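Local coordinates for protein lovastatin nonaketide synthase, polyketide synthase component (Aspergillus terreus, PDB 7CPX) that builds the nonaketide backbone of lovastatin, using malonyl-CoA, S-adenosylmethionine and NADPH to make carrier-bound dihydromonacolin L with its partner enoyl reductase LovC, at residues N2264-G2269 with A2309-L2314; P2243-D2248 with M2259-N2264. The protein carries 2 engineered substitutions. One frame throughout, in Å; residues are numbered along the deposited sequence.

Contact 1. Residues N2264-G2269 with A2309-L2314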
ATOM      1  N   ASN A2264     -20.740  62.573 -34.679  1.00110.46           N
ATOM      2  CA  ASN A2264     -21.503  63.264 -33.643  1.00110.46           C
ATOM      3  C   ASN A2264     -21.548  62.486 -32.337  1.00110.46           C
ATOM      4  O   ASN A2264     -21.245  63.077 -31.289  1.00110.46           O
ATOM      5  CB  ASN A2264     -22.915  63.559 -34.167  1.00110.46           C
ATOM      6  CG  ASN A2264     -22.900  64.306 -35.486  1.00110.46           C
ATOM      7  OD1 ASN A2264     -21.895  64.312 -36.197  1.00110.46           O
ATOM      8  ND2 ASN A2264     -24.016  64.941 -35.819  1.00110.46           N
ATOM      9  N   PRO A2265     -21.845  61.182 -32.322  1.00107.99           N
ATOM     10  CA  PRO A2265     -21.758  60.448 -31.050  1.00107.99           C
ATOM     11  C   PRO A2265     -20.396  60.575 -30.401  1.00107.99           C
ATOM     12  O   PRO A2265     -20.302  60.696 -29.174  1.00107.99           O
ATOM     13  CB  PRO A2265     -22.061  58.999 -31.459  1.00107.99           C
ATOM     14  CG  PRO A2265     -22.767  59.098 -32.762  1.00107.99           C
ATOM     15  CD  PRO A2265     -22.193  60.296 -33.443  1.00107.99           C
ATOM     16  N   LYS A2266     -19.330  60.548 -31.201  1.00106.81           N
ATOM     17  CA  LYS A2266     -17.987  60.756 -30.672  1.00106.81           C
ATOM     18  C   LYS A2266     -17.662  62.241 -30.566  1.00106.81           C
ATOM     19  O   LYS A2266     -17.460  62.769 -29.468  1.00106.81           O
ATOM     20  CB  LYS A2266     -16.960  60.056 -31.566  1.00106.81           C
ATOM     21  CG  LYS A2266     -17.049  58.540 -31.584  1.00106.81           C
ATOM     22  CD  LYS A2266     -16.034  57.905 -30.648  1.00106.81           C
ATOM     23  CE  LYS A2266     -15.856  56.426 -30.943  1.00106.81           C
ATOM     24  NZ  LYS A2266     -14.908  55.775 -29.999  1.00106.81           N
ATOM     25  N   VAL A2267     -17.632  62.932 -31.708  1.00109.35           N
ATOM     26  CA  VAL A2267     -17.156  64.314 -31.750  1.00109.35           C
ATOM     27  C   VAL A2267     -18.062  65.218 -30.926  1.00109.35           C
ATOM     28  O   VAL A2267     -17.617  65.888 -29.986  1.00109.35           O
ATOM     29  CB  VAL A2267     -17.060  64.799 -33.207  1.00109.35           C
ATOM     30  CG1 VAL A2267     -16.667  66.267 -33.251  1.00109.35           C
ATOM     31  CG2 VAL A2267     -16.071  63.944 -33.980  1.00109.35           C
ATOM     32  N   GLU A2268     -19.346  65.273 -31.286  1.00109.07           N
ATOM     33  CA  GLU A2268     -20.255  66.167 -30.583  1.00109.07           C
ATOM     34  C   GLU A2268     -20.420  65.747 -29.131  1.00109.07           C
ATOM     35  O   GLU A2268     -20.601  66.602 -28.259  1.00109.07           O
ATOM     36  CB  GLU A2268     -21.610  66.202 -31.292  1.00109.07           C
ATOM     37  CG  GLU A2268     -22.620  67.151 -30.669  1.00109.07           C
ATOM     38  CD  GLU A2268     -22.158  68.595 -30.683  1.00109.07           C
ATOM     39  OE1 GLU A2268     -21.184  68.906 -31.401  1.00109.07           O
ATOM     40  OE2 GLU A2268     -22.769  69.422 -29.974  1.00109.07           O
ATOM     41  N   GLY A2269     -20.352  64.445 -28.851  1.00106.77           N
ATOM     42  CA  GLY A2269     -20.438  64.000 -27.471  1.00106.77           C
ATOM     43  C   GLY A2269     -19.294  64.522 -26.623  1.00106.77           C
ATOM     44  O   GLY A2269     -19.507  65.058 -25.530  1.00106.77           O
ATOM     45  N   ALA A2309     -11.237  59.204 -37.792  1.00114.08           N
ATOM     46  CA  ALA A2309     -11.343  60.645 -37.609  1.00114.08           C
ATOM     47  C   ALA A2309     -12.077  60.980 -36.321  1.00114.08           C
ATOM     48  O   ALA A2309     -11.683  61.901 -35.595  1.00114.08           O
ATOM     49  CB  ALA A2309     -12.058  61.275 -38.802  1.00114.08           C
ATOM     50  N   ALA A2310     -13.147  60.244 -36.016  1.00109.55           N
ATOM     51  CA  ALA A2310     -13.844  60.480 -34.756  1.00109.55           C
ATOM     52  C   ALA A2310     -12.911  60.231 -33.576  1.00109.55           C
ATOM     53  O   ALA A2310     -12.826  61.042 -32.641  1.00109.55           O
ATOM     54  CB  ALA A2310     -15.077  59.583 -34.662  1.00109.55           C
ATOM     55  N   ASN A2311     -12.183  59.113 -33.614  1.00108.71           N
ATOM     56  CA  ASN A2311     -11.286  58.792 -32.517  1.00108.71           C
ATOM     57  C   ASN A2311     -10.150  59.806 -32.399  1.00108.71           C
ATOM     58  O   ASN A2311      -9.687  60.091 -31.291  1.00108.71           O
ATOM     59  CB  ASN A2311     -10.719  57.379 -32.683  1.00108.71           C
ATOM     60  CG  ASN A2311     -11.778  56.303 -32.510  1.00108.71           C
ATOM     61  OD1 ASN A2311     -12.631  56.401 -31.640  1.00108.71           O
ATOM     62  ND2 ASN A2311     -11.716  55.271 -33.337  1.00108.71           N
ATOM     63  N   CYS A2312      -9.687  60.355 -33.520  1.00110.61           N
ATOM     64  CA  CYS A2312      -8.642  61.366 -33.469  1.00110.61           C
ATOM     65  C   CYS A2312      -9.170  62.691 -32.936  1.00110.61           C
ATOM     66  O   CYS A2312      -8.433  63.424 -32.270  1.00110.61           O
ATOM     67  CB  CYS A2312      -8.011  61.544 -34.847  1.00110.61           C
ATOM     68  SG  CYS A2312      -6.941  60.166 -35.325  1.00110.61           S
ATOM     69  N   TYR A2313     -10.437  63.012 -33.199  1.00108.58           N
ATOM     70  CA  TYR A2313     -11.053  64.138 -32.507  1.00108.58           C
ATOM     71  C   TYR A2313     -11.049  63.891 -31.008  1.00108.58           C
ATOM     72  O   TYR A2313     -10.777  64.803 -30.216  1.00108.58           O
ATOM     73  CB  TYR A2313     -12.478  64.378 -32.993  1.00108.58           C
ATOM     74  CG  TYR A2313     -13.084  65.663 -32.464  1.00108.58           C
ATOM     75  CD1 TYR A2313     -13.543  65.749 -31.158  1.00108.58           C
ATOM     76  CD2 TYR A2313     -13.189  66.791 -33.265  1.00108.58           C
ATOM     77  CE1 TYR A2313     -14.090  66.917 -30.667  1.00108.58           C
ATOM     78  CE2 TYR A2313     -13.738  67.963 -32.783  1.00108.58           C
ATOM     79  CZ  TYR A2313     -14.187  68.020 -31.484  1.00108.58           C
ATOM     80  OH  TYR A2313     -14.735  69.185 -30.996  1.00108.58           O
ATOM     81  N   LEU A2314     -11.364  62.664 -30.599  1.00105.63           N
ATOM     82  CA  LEU A2314     -11.301  62.321 -29.179  1.00105.63           C
ATOM     83  C   LEU A2314      -9.894  62.528 -28.629  1.00105.63           C
ATOM     84  O   LEU A2314      -9.710  63.102 -27.549  1.00105.63           O
ATOM     85  CB  LEU A2314     -11.745  60.870 -28.976  1.00105.63           C
ATOM     86  CG  LEU A2314     -13.218  60.635 -28.638  1.00105.63           C
ATOM     87  CD1 LEU A2314     -14.129  61.373 -29.602  1.00105.63           C
ATOM     88  CD2 LEU A2314     -13.531  59.148 -28.648  1.00105.63           C
TER

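Contact 2. Residues P2243-D2248 with M2259-N2264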
ATOM      1  N   PRO A2243     -19.015  56.058 -26.620  1.00103.70           N
ATOM      2  CA  PRO A2243     -20.113  55.844 -27.569  1.00103.70           C
ATOM      3  C   PRO A2243     -19.562  55.495 -28.941  1.00103.70           C
ATOM      4  O   PRO A2243     -18.533  56.024 -29.368  1.00103.70           O
ATOM      5  CB  PRO A2243     -20.847  57.187 -27.575  1.00103.70           C
ATOM      6  CG  PRO A2243     -19.801  58.170 -27.236  1.00103.70           C
ATOM      7  CD  PRO A2243     -18.887  57.481 -26.266  1.00103.70           C
ATOM      8  N   LEU A2244     -20.255  54.598 -29.638  1.00107.40           N
ATOM      9  CA  LEU A2244     -19.737  54.055 -30.885  1.00107.40           C
ATOM     10  C   LEU A2244     -20.856  53.859 -31.894  1.00107.40           C
ATOM     11  O   LEU A2244     -21.911  53.310 -31.564  1.00107.40           O
ATOM     12  CB  LEU A2244     -19.025  52.720 -30.640  1.00107.40           C
ATOM     13  CG  LEU A2244     -18.462  52.035 -31.885  1.00107.40           C
ATOM     14  CD1 LEU A2244     -17.426  52.919 -32.543  1.00107.40           C
ATOM     15  CD2 LEU A2244     -17.873  50.683 -31.529  1.00107.40           C
ATOM     16  N   VAL A2245     -20.612  54.314 -33.119  1.00108.51           N
ATOM     17  CA  VAL A2245     -21.418  53.958 -34.281  1.00108.51           C
ATOM     18  C   VAL A2245     -20.457  53.686 -35.427  1.00108.51           C
ATOM     19  O   VAL A2245     -19.542  54.479 -35.675  1.00108.51           O
ATOM     20  CB  VAL A2245     -22.420  55.063 -34.659  1.00108.51           C
ATOM     21  CG1 VAL A2245     -23.289  54.605 -35.816  1.00108.51           C
ATOM     22  CG2 VAL A2245     -23.271  55.435 -33.461  1.00108.51           C
ATOM     23  N   LEU A2246     -20.655  52.571 -36.122  1.00110.35           N
ATOM     24  CA  LEU A2246     -19.721  52.106 -37.136  1.00110.35           C
ATOM     25  C   LEU A2246     -20.385  52.073 -38.504  1.00110.35           C
ATOM     26  O   LEU A2246     -21.548  51.678 -38.635  1.00110.35           O
ATOM     27  CB  LEU A2246     -19.184  50.714 -36.788  1.00110.35           C
ATOM     28  CG  LEU A2246     -18.257  50.646 -35.574  1.00110.35           C
ATOM     29  CD1 LEU A2246     -17.898  49.205 -35.254  1.00110.35           C
ATOM     30  CD2 LEU A2246     -17.002  51.469 -35.815  1.00110.35           C
ATOM     31  N   GLN A2247     -19.630  52.494 -39.519  1.00116.49           N
ATOM     32  CA  GLN A2247     -20.057  52.428 -40.919  1.00116.49           C
ATOM     33  C   GLN A2247     -18.827  52.035 -41.734  1.00116.49           C
ATOM     34  O   GLN A2247     -18.045  52.892 -42.154  1.00116.49           O
ATOM     35  CB  GLN A2247     -20.649  53.750 -41.387  1.00116.49           C
ATOM     36  CG  GLN A2247     -22.041  54.026 -40.855  1.00116.49           C
ATOM     37  CD  GLN A2247     -23.074  53.063 -41.403  1.00116.49           C
ATOM     38  OE1 GLN A2247     -22.791  52.281 -42.310  1.00116.49           O
ATOM     39  NE2 GLN A2247     -24.280  53.112 -40.852  1.00116.49           N
ATOM     40  N   ASP A2248     -18.663  50.734 -41.953  1.00122.06           N
ATOM     41  CA  ASP A2248     -17.515  50.204 -42.686  1.00122.06           C
ATOM     42  C   ASP A2248     -17.728  50.484 -44.167  1.00122.06           C
ATOM     43  O   ASP A2248     -18.325  49.691 -44.896  1.00122.06           O
ATOM     44  CB  ASP A2248     -17.346  48.715 -42.415  1.00122.06           C
ATOM     45  CG  ASP A2248     -17.171  48.408 -40.942  1.00122.06           C
ATOM     46  OD1 ASP A2248     -16.657  49.280 -40.210  1.00122.06           O
ATOM     47  OD2 ASP A2248     -17.546  47.296 -40.515  1.00122.06           O
ATOM     48  N   MET A2259     -20.740  60.010 -42.153  1.00119.04           N
ATOM     49  CA  MET A2259     -19.722  60.761 -41.429  1.00119.04           C
ATOM     50  C   MET A2259     -20.305  61.380 -40.169  1.00119.04           C
ATOM     51  O   MET A2259     -19.737  61.250 -39.081  1.00119.04           O
ATOM     52  CB  MET A2259     -19.122  61.839 -42.332  1.00119.04           C
ATOM     53  CG  MET A2259     -18.094  61.316 -43.323  1.00119.04           C
ATOM     54  SD  MET A2259     -16.603  60.677 -42.532  1.00119.04           S
ATOM     55  CE  MET A2259     -15.939  62.160 -41.781  1.00119.04           C
ATOM     56  N   GLU A2260     -21.449  62.052 -40.299  1.00117.01           N
ATOM     57  CA  GLU A2260     -22.090  62.639 -39.126  1.00117.01           C
ATOM     58  C   GLU A2260     -22.520  61.562 -38.139  1.00117.01           C
ATOM     59  O   GLU A2260     -22.337  61.713 -36.926  1.00117.01           O
ATOM     60  CB  GLU A2260     -23.289  63.484 -39.552  1.00117.01           C
ATOM     61  CG  GLU A2260     -22.917  64.719 -40.349  1.00117.01           C
ATOM     62  CD  GLU A2260     -24.125  65.541 -40.748  1.00117.01           C
ATOM     63  OE1 GLU A2260     -25.261  65.044 -40.596  1.00117.01           O
ATOM     64  OE2 GLU A2260     -23.940  66.685 -41.210  1.00117.01           O
ATOM     65  N   MET A2261     -23.070  60.457 -38.645  1.00115.41           N
ATOM     66  CA  MET A2261     -23.554  59.393 -37.776  1.00115.41           C
ATOM     67  C   MET A2261     -22.441  58.868 -36.884  1.00115.41           C
ATOM     68  O   MET A2261     -22.662  58.590 -35.700  1.00115.41           O
ATOM     69  CB  MET A2261     -24.132  58.262 -38.627  1.00115.41           C
ATOM     70  CG  MET A2261     -24.848  57.180 -37.843  1.00115.41           C
ATOM     71  SD  MET A2261     -25.094  55.677 -38.811  1.00115.41           S
ATOM     72  CE  MET A2261     -25.857  56.335 -40.293  1.00115.41           C
ATOM     73  N   VAL A2262     -21.240  58.717 -37.434  1.00113.11           N
ATOM     74  CA  VAL A2262     -20.135  58.188 -36.643  1.00113.11           C
ATOM     75  C   VAL A2262     -19.429  59.274 -35.834  1.00113.11           C
ATOM     76  O   VAL A2262     -18.875  58.985 -34.769  1.00113.11           O
ATOM     77  CB  VAL A2262     -19.135  57.453 -37.546  1.00113.11           C
ATOM     78  CG1 VAL A2262     -17.974  56.919 -36.727  1.00113.11           C
ATOM     79  CG2 VAL A2262     -19.828  56.329 -38.298  1.00113.11           C
ATOM     80  N   LEU A2263     -19.431  60.520 -36.310  1.00112.99           N
ATOM     81  CA  LEU A2263     -18.719  61.584 -35.611  1.00112.99           C
ATOM     82  C   LEU A2263     -19.519  62.106 -34.427  1.00112.99           C
ATOM     83  O   LEU A2263     -19.043  62.087 -33.288  1.00112.99           O
ATOM     84  CB  LEU A2263     -18.406  62.731 -36.574  1.00112.99           C
ATOM     85  CG  LEU A2263     -17.022  62.735 -37.221  1.00112.99           C
ATOM     86  CD1 LEU A2263     -16.760  61.452 -37.974  1.00112.99           C
ATOM     87  CD2 LEU A2263     -16.905  63.921 -38.153  1.00112.99           C
ATOM     88  N   ASN A2264     -20.740  62.573 -34.679  1.00110.46           N
ATOM     89  CA  ASN A2264     -21.503  63.264 -33.643  1.00110.46           C
ATOM     90  C   ASN A2264     -21.548  62.486 -32.337  1.00110.46           C
ATOM     91  O   ASN A2264     -21.245  63.077 -31.289  1.00110.46           O
ATOM     92  CB  ASN A2264     -22.915  63.559 -34.167  1.00110.46           C
ATOM     93  CG  ASN A2264     -22.900  64.306 -35.486  1.00110.46           C
ATOM     94  OD1 ASN A2264     -21.895  64.312 -36.197  1.00110.46           O
ATOM     95  ND2 ASN A2264     -24.016  64.941 -35.819  1.00110.46           N
TER

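Contact 1. Residues N2264-G2269 with A2309-L2314
Lys2266 and Asn2311 supply the one polar link between two near-parallel helices that lie against the parallel sheet of the Rossmann-type ketoreductase fold; the axes of the two segments pass 8.5 Å apart at 22°. Lys2266 NZ donates a hydrogen bond to Asn2311 OD1 (2.9 Å), meeting the amide oxygen almost head-on, with a C=O...N angle of 160°. The bond links a residue of the NADP pocket, Lys2266, to the neighbouring helix.

Apolar contacts follow the lysine stem. Ala2310 CB sits 3.7 Å from Lys2266 CB, where the small methyl lets the two backbones come close, and Leu2314 crosses the stem at about a right angle, its CD2 3.4 Å from Lys2266 CD.

The aromatic contact lies beside these. With CG1 of Val2267 anti to the backbone N (chi1 176°), that methyl stands over the centre of the Tyr2313 ring, 3.3 Å from the centroid, in a CH-pi contact, while CG2 rests against Tyr2313 CB and CG.

Farther out, His1736 meets Tyr2313 edge-to-face, helix 1735-1750 packs on helix 2305-2323, and Leu2314 reaches Met2291 and Ser2293 of strand 2288-2294 in the sheet.

Contact 2. Residues P2243-D2248 with M2259-N2264
Val2245 and Gln2247, on the loop that follows strand 2236-2241, pack against Met2261 and Val2262 of helix 2256-2276 in a contact at the surface of the ketoreductase domain. The domain has a Rossmann-type fold, in which strand 2236-2241, this helix and strand 2288-2294 form a beta-alpha-beta unit whose two parallel strands are neighbours in the sheet. The loop leaves the first strand at the NADP pocket, to which Pro2243, Leu2244 and Val2245 belong. The chain then reverses into helix 2256-2276, and the loop lies along its flank.

From Leu2244 to Leu2246 the loop is extended, although it forms no regular strand. Val2245 and Gln2247 therefore direct their side chains at the helix, whereas Leu2244 and Leu2246 turn the other way, where both touch Phe2341 of helix 2341-2344. The nearest CA atoms across the contact are those of Val2245 and Val2262, 5.0 Å apart.

The apolar contact joins Val2245 CG1 to Met2261 CG at 3.6 Å, the two side chains crossing at about a right angle. Val2262 packs differently: both its methyls are set against the carbonyl oxygen of Val2245, and its CG2 extends to Gln2247 CG at 4.1 Å. Val2262 also touches Asn2306 of helix 2305-2323, and farther along the loop Asp2248 OD1 is hydrogen-bonded to Gln2304 NE2.

The polar element is slight. CG of Met2261 anti to its own N (chi1 -172°) and an extended chi2 carry the sulfur out to the loop; the bend at chi3 only turns CE, which comes close to Gln2247 NE2. The Gln2247 chain, bent at chi2 (-67°), brings its amide to meet the sulfur: NE2 makes a weak hydrogen bond to Met2261 SD (3.4 Å), nearly straight at 165°.

Contacts 1 and 2 lie in series along the chain and share Asn2264 and helix 2256-2276 of the ketoreductase domain, their centres about 8 Å apart. Contact 2 closes the loop after strand 2236-2241 onto the first half of that helix; contact 1 then joins the next turn to helix 2305-2323. They also meet directly: Pro2265 CG packs on Val2245 CG2 at 3.8 Å, and Lys2266 CE lies near the carbonyl oxygen of Pro2243. Since Pro2243, Leu2244, Val2245, Pro2265 and Lys2266 all belong to the NADP pocket, the two contacts bring loop and helix together along one part of its wall.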